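Local coordinates for cell division control protein Cdc48 (Mycobacterium smegmatis, PDB 5E7P) that probably binds and hydrolyses ATP, as a AAA-family ATPase with two P-loop nucleotide-binding modules, and holds ADP in both of them, at residues A[517-522]-A[622-627]; A[531-536]-A[581-586]; A[548-553]-A[588-593]. All blocks are in the same frame, centred on the assembly; numbering follows the deposited sequence.

Interaction 1: A[517-522]-A[622-627]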
ATOM      1  N   ASP A 517       8.536  31.801  -4.982  1.00 38.23           N
ATOM      2  CA  ASP A 517       9.711  30.939  -4.996  1.00 40.94           C
ATOM      3  C   ASP A 517       9.314  29.479  -5.156  1.00 37.04           C
ATOM      4  O   ASP A 517       8.237  29.075  -4.716  1.00 35.91           O
ATOM      5  CB  ASP A 517      10.519  31.113  -3.709  1.00 46.33           C
ATOM      6  CG  ASP A 517      11.526  32.240  -3.800  1.00 53.70           C
ATOM      7  OD1 ASP A 517      11.357  33.128  -4.662  1.00 55.83           O
ATOM      8  OD2 ASP A 517      12.491  32.237  -3.005  1.00 57.20           O
ATOM      9  N   PRO A 518      10.178  28.684  -5.802  1.00 35.27           N
ATOM     10  CA  PRO A 518       9.996  27.229  -5.842  1.00 35.57           C
ATOM     11  C   PRO A 518       9.888  26.692  -4.420  1.00 35.69           C
ATOM     12  O   PRO A 518      10.464  27.294  -3.515  1.00 37.19           O
ATOM     13  CB  PRO A 518      11.285  26.737  -6.499  1.00 34.30           C
ATOM     14  CG  PRO A 518      11.716  27.877  -7.360  1.00 35.29           C
ATOM     15  CD  PRO A 518      11.341  29.118  -6.598  1.00 34.98           C
ATOM     16  N   PRO A 519       9.146  25.591  -4.224  1.00 34.56           N
ATOM     17  CA  PRO A 519       8.911  25.016  -2.894  1.00 33.84           C
ATOM     18  C   PRO A 519      10.197  24.858  -2.090  1.00 31.49           C
ATOM     19  O   PRO A 519      11.165  24.268  -2.567  1.00 30.53           O
ATOM     20  CB  PRO A 519       8.317  23.645  -3.212  1.00 32.40           C
ATOM     21  CG  PRO A 519       7.629  23.843  -4.515  1.00 31.93           C
ATOM     22  CD  PRO A 519       8.489  24.805  -5.285  1.00 32.82           C
ATOM     23  N   ARG A 520      10.208  25.415  -0.887  1.00 32.19           N
ATOM     24  CA  ARG A 520      11.376  25.342  -0.023  1.00 34.62           C
ATOM     25  C   ARG A 520      11.415  24.010   0.717  1.00 31.97           C
ATOM     26  O   ARG A 520      10.372  23.415   1.002  1.00 29.65           O
ATOM     27  CB  ARG A 520      11.373  26.510   0.966  1.00 39.80           C
ATOM     28  CG  ARG A 520      11.544  27.870   0.301  1.00 44.89           C
ATOM     29  CD  ARG A 520      12.974  28.063  -0.181  1.00 48.71           C
ATOM     30  NE  ARG A 520      13.054  28.561  -1.550  1.00 50.37           N
ATOM     31  CZ  ARG A 520      13.327  27.801  -2.606  1.00 54.10           C
ATOM     32  NH1 ARG A 520      13.548  26.503  -2.455  1.00 56.99           N
ATOM     33  NH2 ARG A 520      13.382  28.338  -3.817  1.00 55.01           N
ATOM     34  N   GLY A 521      12.623  23.539   1.013  1.00 30.00           N
ATOM     35  CA  GLY A 521      12.798  22.324   1.785  1.00 27.25           C
ATOM     36  C   GLY A 521      12.236  22.491   3.183  1.00 26.72           C
ATOM     37  O   GLY A 521      12.382  23.546   3.804  1.00 25.37           O
ATOM     38  N   VAL A 522      11.589  21.446   3.680  1.00 26.42           N
ATOM     39  CA  VAL A 522      10.927  21.504   4.975  1.00 26.24           C
ATOM     40  C   VAL A 522      11.569  20.566   5.993  1.00 30.15           C
ATOM     41  O   VAL A 522      11.776  19.383   5.718  1.00 32.07           O
ATOM     42  CB  VAL A 522       9.435  21.148   4.841  1.00 23.82           C
ATOM     43  CG1 VAL A 522       8.765  21.133   6.209  1.00 23.56           C
ATOM     44  CG2 VAL A 522       8.740  22.128   3.903  1.00 21.93           C
ATOM     45  N   ASP A 622       8.121  21.170  -9.169  1.00 33.06           N
ATOM     46  CA  ASP A 622       7.274  19.992  -9.033  1.00 31.48           C
ATOM     47  C   ASP A 622       7.882  18.938  -8.107  1.00 27.86           C
ATOM     48  O   ASP A 622       7.441  17.792  -8.083  1.00 25.95           O
ATOM     49  CB  ASP A 622       6.969  19.390 -10.409  1.00 34.24           C
ATOM     50  CG  ASP A 622       8.161  19.444 -11.352  1.00 37.86           C
ATOM     51  OD1 ASP A 622       9.289  19.713 -10.884  1.00 38.74           O
ATOM     52  OD2 ASP A 622       7.969  19.211 -12.565  1.00 40.51           O
ATOM     53  N   VAL A 623       8.898  19.329  -7.344  1.00 26.05           N
ATOM     54  CA  VAL A 623       9.495  18.424  -6.367  1.00 24.89           C
ATOM     55  C   VAL A 623       9.687  19.116  -5.023  1.00 23.74           C
ATOM     56  O   VAL A 623      10.334  20.159  -4.941  1.00 24.08           O
ATOM     57  CB  VAL A 623      10.858  17.866  -6.846  1.00 24.69           C
ATOM     58  CG1 VAL A 623      11.459  16.960  -5.786  1.00 24.25           C
ATOM     59  CG2 VAL A 623      10.707  17.118  -8.163  1.00 24.65           C
ATOM     60  N   VAL A 624       9.120  18.533  -3.972  1.00 23.56           N
ATOM     61  CA  VAL A 624       9.310  19.043  -2.618  1.00 23.75           C
ATOM     62  C   VAL A 624      10.042  18.007  -1.774  1.00 25.95           C
ATOM     63  O   VAL A 624       9.754  16.812  -1.856  1.00 26.87           O
ATOM     64  CB  VAL A 624       7.971  19.380  -1.937  1.00 23.13           C
ATOM     65  CG1 VAL A 624       8.209  20.005  -0.574  1.00 24.34           C
ATOM     66  CG2 VAL A 624       7.162  20.315  -2.801  1.00 24.73           C
ATOM     67  N   VAL A 625      10.998  18.466  -0.973  1.00 24.75           N
ATOM     68  CA  VAL A 625      11.714  17.583  -0.065  1.00 27.55           C
ATOM     69  C   VAL A 625      11.394  17.935   1.386  1.00 28.38           C
ATOM     70  O   VAL A 625      11.449  19.097   1.784  1.00 27.38           O
ATOM     71  CB  VAL A 625      13.241  17.624  -0.309  1.00 29.49           C
ATOM     72  CG1 VAL A 625      13.749  19.067  -0.340  1.00 30.48           C
ATOM     73  CG2 VAL A 625      13.978  16.796   0.740  1.00 27.20           C
ATOM     74  N   LEU A 626      11.043  16.922   2.171  1.00 31.45           N
ATOM     75  CA  LEU A 626      10.710  17.125   3.573  1.00 32.13           C
ATOM     76  C   LEU A 626      11.467  16.143   4.460  1.00 32.42           C
ATOM     77  O   LEU A 626      11.408  14.931   4.252  1.00 33.05           O
ATOM     78  CB  LEU A 626       9.201  16.977   3.784  1.00 32.82           C
ATOM     79  CG  LEU A 626       8.628  17.234   5.180  1.00 36.08           C
ATOM     80  CD1 LEU A 626       7.242  17.863   5.067  1.00 35.42           C
ATOM     81  CD2 LEU A 626       8.566  15.949   6.008  1.00 36.34           C
ATOM     82  N   GLY A 627      12.170  16.675   5.453  1.00 31.87           N
ATOM     83  CA  GLY A 627      12.829  15.851   6.448  1.00 32.12           C
ATOM     84  C   GLY A 627      12.110  15.908   7.785  1.00 32.99           C
ATOM     85  O   GLY A 627      11.590  16.958   8.176  1.00 30.14           O
TER
HETATM   86  O   HOH W   1      11.381  21.322  -1.526  1.00 26.97           O
HETATM   87  O   HOH W   2      11.947  22.480  -4.659  1.00 38.97           O

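Interaction 2: A[531-536]-A[581-586]. With ADP (adenosine-5'-diphosphate), chain D.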
ATOM      1  N   GLY A 531       2.792  13.070  16.165  1.00 36.37           N
ATOM      2  CA  GLY A 531       2.247  13.013  14.820  1.00 35.61           C
ATOM      3  C   GLY A 531       3.064  13.625  13.698  1.00 34.91           C
ATOM      4  O   GLY A 531       2.568  13.757  12.581  1.00 37.22           O
ATOM      5  N   LYS A 532       4.310  13.997  13.980  1.00 34.59           N
ATOM      6  CA  LYS A 532       5.169  14.592  12.961  1.00 38.50           C
ATOM      7  C   LYS A 532       5.372  13.663  11.764  1.00 40.34           C
ATOM      8  O   LYS A 532       5.502  14.121  10.633  1.00 43.00           O
ATOM      9  CB  LYS A 532       6.514  15.020  13.551  1.00 42.14           C
ATOM     10  CG  LYS A 532       7.096  14.040  14.543  1.00 47.49           C
ATOM     11  CD  LYS A 532       8.566  14.317  14.786  1.00 50.04           C
ATOM     12  CE  LYS A 532       9.411  13.841  13.612  1.00 50.46           C
ATOM     13  NZ  LYS A 532       9.401  12.352  13.474  1.00 49.77           N
ATOM     14  N   THR A 533       5.386  12.358  12.011  1.00 37.48           N
ATOM     15  CA  THR A 533       5.454  11.385  10.927  1.00 37.86           C
ATOM     16  C   THR A 533       4.052  11.023  10.437  1.00 37.12           C
ATOM     17  O   THR A 533       3.805  10.916   9.233  1.00 38.06           O
ATOM     18  CB  THR A 533       6.218  10.109  11.357  1.00 40.23           C
ATOM     19  OG1 THR A 533       7.613  10.410  11.493  1.00 42.08           O
ATOM     20  CG2 THR A 533       6.051   9.002  10.325  1.00 39.02           C
ATOM     21  N   PHE A 534       3.137  10.854  11.385  1.00 35.64           N
ATOM     22  CA  PHE A 534       1.761  10.468  11.095  1.00 35.56           C
ATOM     23  C   PHE A 534       1.084  11.421  10.109  1.00 35.08           C
ATOM     24  O   PHE A 534       0.419  10.985   9.169  1.00 35.21           O
ATOM     25  CB  PHE A 534       0.961  10.403  12.399  1.00 35.77           C
ATOM     26  CG  PHE A 534      -0.380   9.747  12.260  1.00 33.75           C
ATOM     27  CD1 PHE A 534      -0.508   8.530  11.614  1.00 32.98           C
ATOM     28  CD2 PHE A 534      -1.510  10.334  12.799  1.00 33.58           C
ATOM     29  CE1 PHE A 534      -1.741   7.918  11.493  1.00 32.26           C
ATOM     30  CE2 PHE A 534      -2.745   9.727  12.682  1.00 33.87           C
ATOM     31  CZ  PHE A 534      -2.860   8.519  12.023  1.00 32.37           C
ATOM     32  N   VAL A 535       1.259  12.720  10.324  1.00 31.75           N
ATOM     33  CA  VAL A 535       0.612  13.718   9.482  1.00 29.31           C
ATOM     34  C   VAL A 535       1.197  13.765   8.062  1.00 30.89           C
ATOM     35  O   VAL A 535       0.491  14.087   7.106  1.00 31.55           O
ATOM     36  CB  VAL A 535       0.636  15.118  10.138  1.00 27.97           C
ATOM     37  CG1 VAL A 535       2.033  15.723  10.088  1.00 28.00           C
ATOM     38  CG2 VAL A 535      -0.376  16.032   9.472  1.00 28.93           C
ATOM     39  N   VAL A 536       2.477  13.427   7.924  1.00 32.13           N
ATOM     40  CA  VAL A 536       3.121  13.392   6.615  1.00 32.00           C
ATOM     41  C   VAL A 536       2.548  12.257   5.775  1.00 33.18           C
ATOM     42  O   VAL A 536       2.315  12.410   4.578  1.00 34.23           O
ATOM     43  CB  VAL A 536       4.648  13.217   6.737  1.00 32.06           C
ATOM     44  CG1 VAL A 536       5.279  13.034   5.369  1.00 33.80           C
ATOM     45  CG2 VAL A 536       5.257  14.411   7.428  1.00 30.38           C
ATOM     46  N   LEU A 581       6.921  14.185  -3.873  1.00 24.18           N
ATOM     47  CA  LEU A 581       7.306  14.499  -2.505  1.00 24.60           C
ATOM     48  C   LEU A 581       8.422  13.554  -2.084  1.00 26.16           C
ATOM     49  O   LEU A 581       8.310  12.335  -2.237  1.00 22.34           O
ATOM     50  CB  LEU A 581       6.118  14.346  -1.555  1.00 25.87           C
ATOM     51  CG  LEU A 581       6.431  14.435  -0.059  1.00 28.57           C
ATOM     52  CD1 LEU A 581       7.027  15.788   0.289  1.00 30.05           C
ATOM     53  CD2 LEU A 581       5.185  14.170   0.774  1.00 29.83           C
ATOM     54  N   VAL A 582       9.502  14.125  -1.565  1.00 28.87           N
ATOM     55  CA  VAL A 582      10.614  13.339  -1.056  1.00 29.92           C
ATOM     56  C   VAL A 582      10.609  13.384   0.464  1.00 30.62           C
ATOM     57  O   VAL A 582      10.938  14.406   1.066  1.00 31.80           O
ATOM     58  CB  VAL A 582      11.964  13.859  -1.578  1.00 30.19           C
ATOM     59  CG1 VAL A 582      13.105  13.011  -1.033  1.00 30.48           C
ATOM     60  CG2 VAL A 582      11.973  13.849  -3.086  1.00 29.44           C
ATOM     61  N   PHE A 583      10.223  12.274   1.081  1.00 29.53           N
ATOM     62  CA  PHE A 583      10.124  12.200   2.533  1.00 30.09           C
ATOM     63  C   PHE A 583      11.349  11.508   3.133  1.00 28.74           C
ATOM     64  O   PHE A 583      11.526  10.299   2.991  1.00 25.32           O
ATOM     65  CB  PHE A 583       8.840  11.473   2.944  1.00 31.58           C
ATOM     66  CG  PHE A 583       8.594  11.458   4.428  1.00 33.99           C
ATOM     67  CD1 PHE A 583       9.171  12.411   5.256  1.00 33.87           C
ATOM     68  CD2 PHE A 583       7.794  10.483   4.999  1.00 33.64           C
ATOM     69  CE1 PHE A 583       8.950  12.393   6.624  1.00 33.84           C
ATOM     70  CE2 PHE A 583       7.565  10.462   6.364  1.00 33.26           C
ATOM     71  CZ  PHE A 583       8.145  11.418   7.179  1.00 32.55           C
ATOM     72  N   LEU A 584      12.186  12.292   3.805  1.00 29.26           N
ATOM     73  CA  LEU A 584      13.346  11.770   4.515  1.00 28.66           C
ATOM     74  C   LEU A 584      13.055  11.703   6.011  1.00 29.81           C
ATOM     75  O   LEU A 584      13.418  12.604   6.769  1.00 29.55           O
ATOM     76  CB  LEU A 584      14.570  12.652   4.258  1.00 28.39           C
ATOM     77  CG  LEU A 584      14.953  12.886   2.793  1.00 28.90           C
ATOM     78  CD1 LEU A 584      16.103  13.880   2.687  1.00 29.58           C
ATOM     79  CD2 LEU A 584      15.317  11.577   2.112  1.00 27.68           C
ATOM     80  N   ASP A 585      12.381  10.638   6.433  1.00 31.32           N
ATOM     81  CA  ASP A 585      12.077  10.456   7.845  1.00 32.60           C
ATOM     82  C   ASP A 585      13.337  10.051   8.595  1.00 36.27           C
ATOM     83  O   ASP A 585      14.230   9.430   8.021  1.00 35.90           O
ATOM     84  CB  ASP A 585      10.982   9.408   8.041  1.00 32.48           C
ATOM     85  CG  ASP A 585      10.389   9.445   9.436  1.00 35.70           C
ATOM     86  OD1 ASP A 585      10.580  10.464  10.134  1.00 34.27           O
ATOM     87  OD2 ASP A 585       9.730   8.462   9.835  1.00 39.81           O
ATOM     88  N   GLU A 586      13.394  10.407   9.875  1.00 41.22           N
ATOM     89  CA  GLU A 586      14.581  10.203  10.702  1.00 48.48           C
ATOM     90  C   GLU A 586      15.823  10.742   9.997  1.00 46.92           C
ATOM     91  O   GLU A 586      16.824  10.043   9.839  1.00 48.62           O
ATOM     92  CB  GLU A 586      14.748   8.728  11.072  1.00 56.80           C
ATOM     93  CG  GLU A 586      15.544   8.505  12.348  1.00 64.66           C
ATOM     94  CD  GLU A 586      15.692   7.035  12.697  1.00 69.53           C
ATOM     95  OE1 GLU A 586      16.358   6.729  13.711  1.00 70.29           O
ATOM     96  OE2 GLU A 586      15.144   6.188  11.957  1.00 71.35           O
TER
HETATM   97  PB  ADP D 902       7.132   9.956  16.144  1.00 91.17           P
HETATM   98  O1B ADP D 902       7.083   9.157  17.424  1.00 91.27           O
HETATM   99  O2B ADP D 902       8.281   9.565  15.247  1.00 92.74           O
HETATM  100  O3B ADP D 902       6.977  11.447  16.337  1.00 90.61           O
HETATM  101  PA  ADP D 902       4.372  10.146  15.387  1.00 62.78           P
HETATM  102  O1A ADP D 902       4.418  11.330  16.322  1.00 63.83           O
HETATM  103  O2A ADP D 902       3.901  10.320  13.969  1.00 61.50           O
HETATM  104  O3A ADP D 902       5.827   9.448  15.334  1.00 90.60           O
HETATM  105  O5' ADP D 902       3.408   9.042  16.054  1.00 76.32           O
HETATM  106  C5' ADP D 902       3.050   7.852  15.356  1.00 74.70           C
HETATM  107  C4' ADP D 902       1.766   7.290  15.961  1.00 70.88           C
HETATM  108  O4' ADP D 902       1.206   8.206  16.908  1.00 67.81           O
HETATM  109  C3' ADP D 902       0.707   7.055  14.897  1.00 69.14           C
HETATM  110  O3' ADP D 902       0.621   5.667  14.564  1.00 69.91           O
HETATM  111  C2' ADP D 902      -0.593   7.538  15.506  1.00 67.74           C
HETATM  112  O2' ADP D 902      -1.429   6.425  15.840  1.00 69.10           O
HETATM  113  C1' ADP D 902      -0.217   8.295  16.770  1.00 65.02           C
HETATM  114  N9  ADP D 902      -0.607   9.713  16.587  1.00 60.22           N
HETATM  115  C8  ADP D 902       0.244  10.756  16.563  1.00 59.73           C
HETATM  116  N7  ADP D 902      -0.417  11.927  16.374  1.00 57.85           N
HETATM  117  C5  ADP D 902      -1.725  11.638  16.273  1.00 56.04           C
HETATM  118  C6  ADP D 902      -2.970  12.413  16.067  1.00 52.91           C
HETATM  119  N6  ADP D 902      -2.935  13.759  15.930  1.00 51.85           N
HETATM  120  N1  ADP D 902      -4.136  11.731  16.021  1.00 50.45           N
HETATM  121  C2  ADP D 902      -4.171  10.392  16.154  1.00 54.42           C
HETATM  122  N3  ADP D 902      -3.082   9.623  16.344  1.00 56.07           N
HETATM  123  C4  ADP D 902      -1.848  10.178  16.413  1.00 57.39           C

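Interaction 3: A[548-553]-A[588-593]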
ATOM      1  N   HIS A 548       8.069   9.423  -2.442  1.00 29.46           N
ATOM      2  CA  HIS A 548       9.324   8.693  -2.395  1.00 33.29           C
ATOM      3  C   HIS A 548       9.929   8.883  -1.009  1.00 34.42           C
ATOM      4  O   HIS A 548      10.521   9.923  -0.718  1.00 34.34           O
ATOM      5  CB  HIS A 548      10.264   9.208  -3.486  1.00 34.80           C
ATOM      6  CG  HIS A 548       9.596   9.391  -4.813  1.00 37.60           C
ATOM      7  ND1 HIS A 548       9.540   8.394  -5.763  1.00 40.86           N
ATOM      8  CD2 HIS A 548       8.936  10.449  -5.341  1.00 37.73           C
ATOM      9  CE1 HIS A 548       8.885   8.833  -6.824  1.00 39.99           C
ATOM     10  NE2 HIS A 548       8.505  10.077  -6.592  1.00 39.22           N
ATOM     11  N   ALA A 549       9.768   7.873  -0.157  1.00 34.58           N
ATOM     12  CA  ALA A 549      10.080   8.010   1.261  1.00 33.63           C
ATOM     13  C   ALA A 549      11.078   6.978   1.764  1.00 39.37           C
ATOM     14  O   ALA A 549      11.018   5.809   1.388  1.00 42.91           O
ATOM     15  CB  ALA A 549       8.806   7.931   2.077  1.00 30.78           C
ATOM     16  N   VAL A 550      11.996   7.420   2.619  1.00 40.72           N
ATOM     17  CA  VAL A 550      12.944   6.521   3.270  1.00 42.81           C
ATOM     18  C   VAL A 550      13.073   6.830   4.761  1.00 45.07           C
ATOM     19  O   VAL A 550      12.870   7.966   5.188  1.00 44.64           O
ATOM     20  CB  VAL A 550      14.351   6.582   2.624  1.00 41.44           C
ATOM     21  CG1 VAL A 550      14.282   6.236   1.144  1.00 41.72           C
ATOM     22  CG2 VAL A 550      14.991   7.949   2.838  1.00 39.37           C
ATOM     23  N   LYS A 551      13.386   5.805   5.548  1.00 47.79           N
ATOM     24  CA  LYS A 551      13.765   5.994   6.943  1.00 50.26           C
ATOM     25  C   LYS A 551      15.283   6.031   7.033  1.00 53.21           C
ATOM     26  O   LYS A 551      15.957   5.114   6.560  1.00 54.28           O
ATOM     27  CB  LYS A 551      13.230   4.862   7.818  1.00 53.39           C
ATOM     28  CG  LYS A 551      11.790   5.034   8.265  1.00 55.84           C
ATOM     29  CD  LYS A 551      11.464   4.134   9.453  1.00 60.10           C
ATOM     30  CE  LYS A 551      11.735   4.826  10.792  1.00 63.25           C
ATOM     31  NZ  LYS A 551      13.167   5.189  11.001  1.00 65.23           N
ATOM     32  N   GLY A 552      15.810   7.091   7.642  1.00 54.17           N
ATOM     33  CA  GLY A 552      17.244   7.308   7.738  1.00 56.48           C
ATOM     34  C   GLY A 552      18.045   6.105   8.198  1.00 58.72           C
ATOM     35  O   GLY A 552      19.105   5.813   7.647  1.00 58.86           O
ATOM     36  N   SER A 553      17.530   5.400   9.200  1.00 60.42           N
ATOM     37  CA  SER A 553      18.203   4.224   9.744  1.00 62.78           C
ATOM     38  C   SER A 553      18.306   3.092   8.725  1.00 64.60           C
ATOM     39  O   SER A 553      19.380   2.525   8.521  1.00 67.57           O
ATOM     40  CB  SER A 553      17.472   3.723  10.992  1.00 62.54           C
ATOM     41  OG  SER A 553      17.492   4.694  12.021  1.00 62.96           O
ATOM     42  N   ASP A 588      17.988  12.709  10.916  1.00 46.37           N
ATOM     43  CA  ASP A 588      19.175  12.800  11.764  1.00 49.74           C
ATOM     44  C   ASP A 588      20.097  11.589  11.600  1.00 52.58           C
ATOM     45  O   ASP A 588      21.317  11.705  11.721  1.00 54.93           O
ATOM     46  CB  ASP A 588      18.789  12.979  13.234  1.00 51.29           C
ATOM     47  CG  ASP A 588      17.855  11.891  13.731  1.00 52.18           C
ATOM     48  OD1 ASP A 588      16.804  11.663  13.092  1.00 50.04           O
ATOM     49  OD2 ASP A 588      18.179  11.260  14.760  1.00 54.45           O
ATOM     50  N   ALA A 589      19.511  10.427  11.325  1.00 52.62           N
ATOM     51  CA  ALA A 589      20.300   9.221  11.103  1.00 54.54           C
ATOM     52  C   ALA A 589      20.911   9.240   9.706  1.00 54.83           C
ATOM     53  O   ALA A 589      22.032   8.781   9.497  1.00 57.13           O
ATOM     54  CB  ALA A 589      19.446   7.978  11.296  1.00 54.02           C
ATOM     55  N   LEU A 590      20.162   9.783   8.753  1.00 53.02           N
ATOM     56  CA  LEU A 590      20.613   9.857   7.370  1.00 53.22           C
ATOM     57  C   LEU A 590      21.756  10.858   7.228  1.00 54.60           C
ATOM     58  O   LEU A 590      22.675  10.653   6.433  1.00 56.60           O
ATOM     59  CB  LEU A 590      19.448  10.242   6.456  1.00 52.23           C
ATOM     60  CG  LEU A 590      19.412   9.654   5.043  1.00 54.54           C
ATOM     61  CD1 LEU A 590      18.006   9.755   4.470  1.00 52.86           C
ATOM     62  CD2 LEU A 590      20.405  10.347   4.127  1.00 57.85           C
ATOM     63  N   ALA A 591      21.698  11.937   8.005  1.00 52.37           N
ATOM     64  CA  ALA A 591      22.731  12.969   7.954  1.00 51.01           C
ATOM     65  C   ALA A 591      23.078  13.521   9.337  1.00 50.58           C
ATOM     66  O   ALA A 591      22.690  14.639   9.677  1.00 50.01           O
ATOM     67  CB  ALA A 591      22.310  14.096   7.021  1.00 49.00           C
ATOM     68  N   PRO A 592      23.814  12.736  10.136  1.00 51.81           N
ATOM     69  CA  PRO A 592      24.221  13.174  11.475  1.00 52.96           C
ATOM     70  C   PRO A 592      25.380  14.166  11.413  1.00 53.76           C
ATOM     71  O   PRO A 592      25.992  14.333  10.357  1.00 54.25           O
ATOM     72  CB  PRO A 592      24.679  11.874  12.133  1.00 54.24           C
ATOM     73  CG  PRO A 592      25.202  11.065  10.998  1.00 54.71           C
ATOM     74  CD  PRO A 592      24.312  11.383   9.826  1.00 52.56           C
ATOM     75  N   ARG A 593      25.669  14.817  12.533  1.00 53.77           N
ATOM     76  CA  ARG A 593      26.773  15.766  12.597  1.00 54.77           C
ATOM     77  C   ARG A 593      28.108  15.058  12.404  1.00 57.02           C
ATOM     78  O   ARG A 593      28.268  13.899  12.789  1.00 56.12           O
ATOM     79  CB  ARG A 593      26.765  16.520  13.929  1.00 55.56           C
ATOM     80  CG  ARG A 593      25.691  17.587  14.035  1.00 55.07           C
ATOM     81  CD  ARG A 593      25.673  18.216  15.419  1.00 57.22           C
ATOM     82  NE  ARG A 593      24.694  19.295  15.516  1.00 56.76           N
ATOM     83  CZ  ARG A 593      24.979  20.583  15.345  1.00 56.91           C
ATOM     84  NH1 ARG A 593      26.221  20.960  15.074  1.00 57.90           N
ATOM     85  NH2 ARG A 593      24.020  21.493  15.450  1.00 55.49           N
TER

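Interaction 1: A[517-522]-A[622-627]
Val522 and Leu626 lie side by side as partners in a parallel bridge, their side chains on the same face of the sheet. Val522 CG1 (177°) and Leu626 CG (-176°) both stand anti to the N of their own residue. Val522 CG1 is thereby laid obliquely against the methyl of its neighbour, 3.8 Å from Leu626 CD1. The second side-chain meeting is at Pro519, ahead of the strand. There the ring of Pro519 crosses Val624 at about a right angle, and Pro519 CB rests 3.5 Å from Val624 CG2, the branch that flanks the backbone N of Val624. Helix 491-506 packs over this face, touching Pro519, Val624 and Leu626. Val625 points to the other face, and its CG1 comes 4.0 Å from Gly521 CA, where Gly521 offers only backbone.

The backbone evidence agrees with a parallel pair, the touching parts running 12° apart. Val522 N donates to Val625 O at 3.0 Å and Val522 O accepts from Gly627 N at 2.7 Å, so Val522 straddles Leu626 by using the residues before and after it. The CA of Leu626 also approaches Val522 O, at 3.3 Å. Before Gly521 the two segments draw apart, and water takes over: one molecule accepts from Val625 N at 2.9 Å and donates to Pro519 O, while a second sits between Pro519 O and Val623 O. Direct backbone hydrogen bonding between the segments starts at Val522.

This is neighbouring-strand pairing in the parallel sheet of a P-loop NTPase core: strand 521-525 leads into the Walker A loop, and strand 623-629 leads to Asn630, an ADP-binding residue at the position of sensor 1 in AAA proteins.

Interaction 2: A[531-536]-A[581-586]
Thr533 OG1 has three polar neighbours, all at weak-bond distance. It stands 3.3 Å from Asp585 OD1 and just as far from Asp585 OD2, so its single proton could go to either oxygen, and the adjacent Lys532 NZ donates a weak bond to it. Thr533 and Asp585 cross at about a right angle, Asp585 CG being anti to its backbone N (-165°), which carries the carboxylate out toward the threonine. Lys532 NZ stays 4.0 Å from Asp585 OD1, too far for a salt bridge; its bent chain curls beside the beta-phosphate oxygens of ADP. Asp585 OD1 also accepts a weak bond from Glu586 N, and OD2 is hydrogen-bonded to a glycerol, probably from the crystallisation liquor.

Three residues on from Thr533 the contact is apolar. Val536 CG1 sits over the face of the Phe583 ring, 3.5 Å from its centroid and only 9° off the normal, a clear CH-pi contact. Leu626 and Ala628 of the adjacent strand also touch that ring.

On the nucleotide side, Phe534 N donates to ADP O2A at 2.7 Å, and Thr533 N adds a weaker bond to the same oxygen. One face of the Phe534 ring lies against the ribose, C2' standing over its centre. These features are those of the Walker A P-loop, GPPGCGKT, holding ADP and packed against the Walker B strand, which ends in Asp585 and runs on to Glu586, the Asp-Glu pair of the AAA family.

Interaction 3: A[548-553]-A[588-593]
A strand-to-helix turn at the edge of the AAA core, where strand 546-551 passes into helix 552-558, meets the short helix 587-590 that follows the Walker B strand. The backbones come nearest at Gly552: its CA is 4.2 Å from Leu590 CA, a spacing possible because no side chain stands between the two backbones, and Leu590 CB lies 3.9 Å from Gly552 CA. The methyl of Ala589 points at the same turn, 3.8 Å from Ser553 N, and also borders Ser553 OG. That hydroxyl has its polar partner elsewhere, in Glu586. Two residues before Gly552, on the strand, Val550 and Leu590 cross at about a right angle, with Val550 CG2 3.9 Å from Leu590 CD1. A chi1 of -58° turns CG2 of Val550, and not CG1, to the leucine. All these approaches are at 3.8 Å or more and join no donor to an acceptor, so the meeting is van der Waals in kind.

Around it, Leu590 goes on to pack against Leu584 of strand 580-585. The contact thus joins the end of edge strand 546-551 and the start of helix 552-558 to helix 587-590, with Val606 and Leu610 of helix 602-617 packing on Leu590 and Leu570 of helix 563-576 on Val550.

All three contacts belong to the second AAA module and share its five-stranded parallel sheet, ordered 546-551, 580-585, 623-629, 521-525, 645-650. Interaction 1 joins two neighbouring strands, interaction 2 sets the P-loop against strand 580-585, and interaction 3 lies at the edge strand. Their centres are about 13 Å (1 to 2), 11 Å (2 to 3) and 17 Å (1 to 3) apart. Along the chain interactions 2 and 3 alternate, both nested within the loop closed by interaction 1. Val582 pairs with Val624 and Leu626 to connect interactions 1 and 2, and Glu586 meets Lys551 and Ser553 between 2 and 3. The P-loop that holds ADP thus packs against a continuous sheet whose strands also carry the Walker B end and the edge turn.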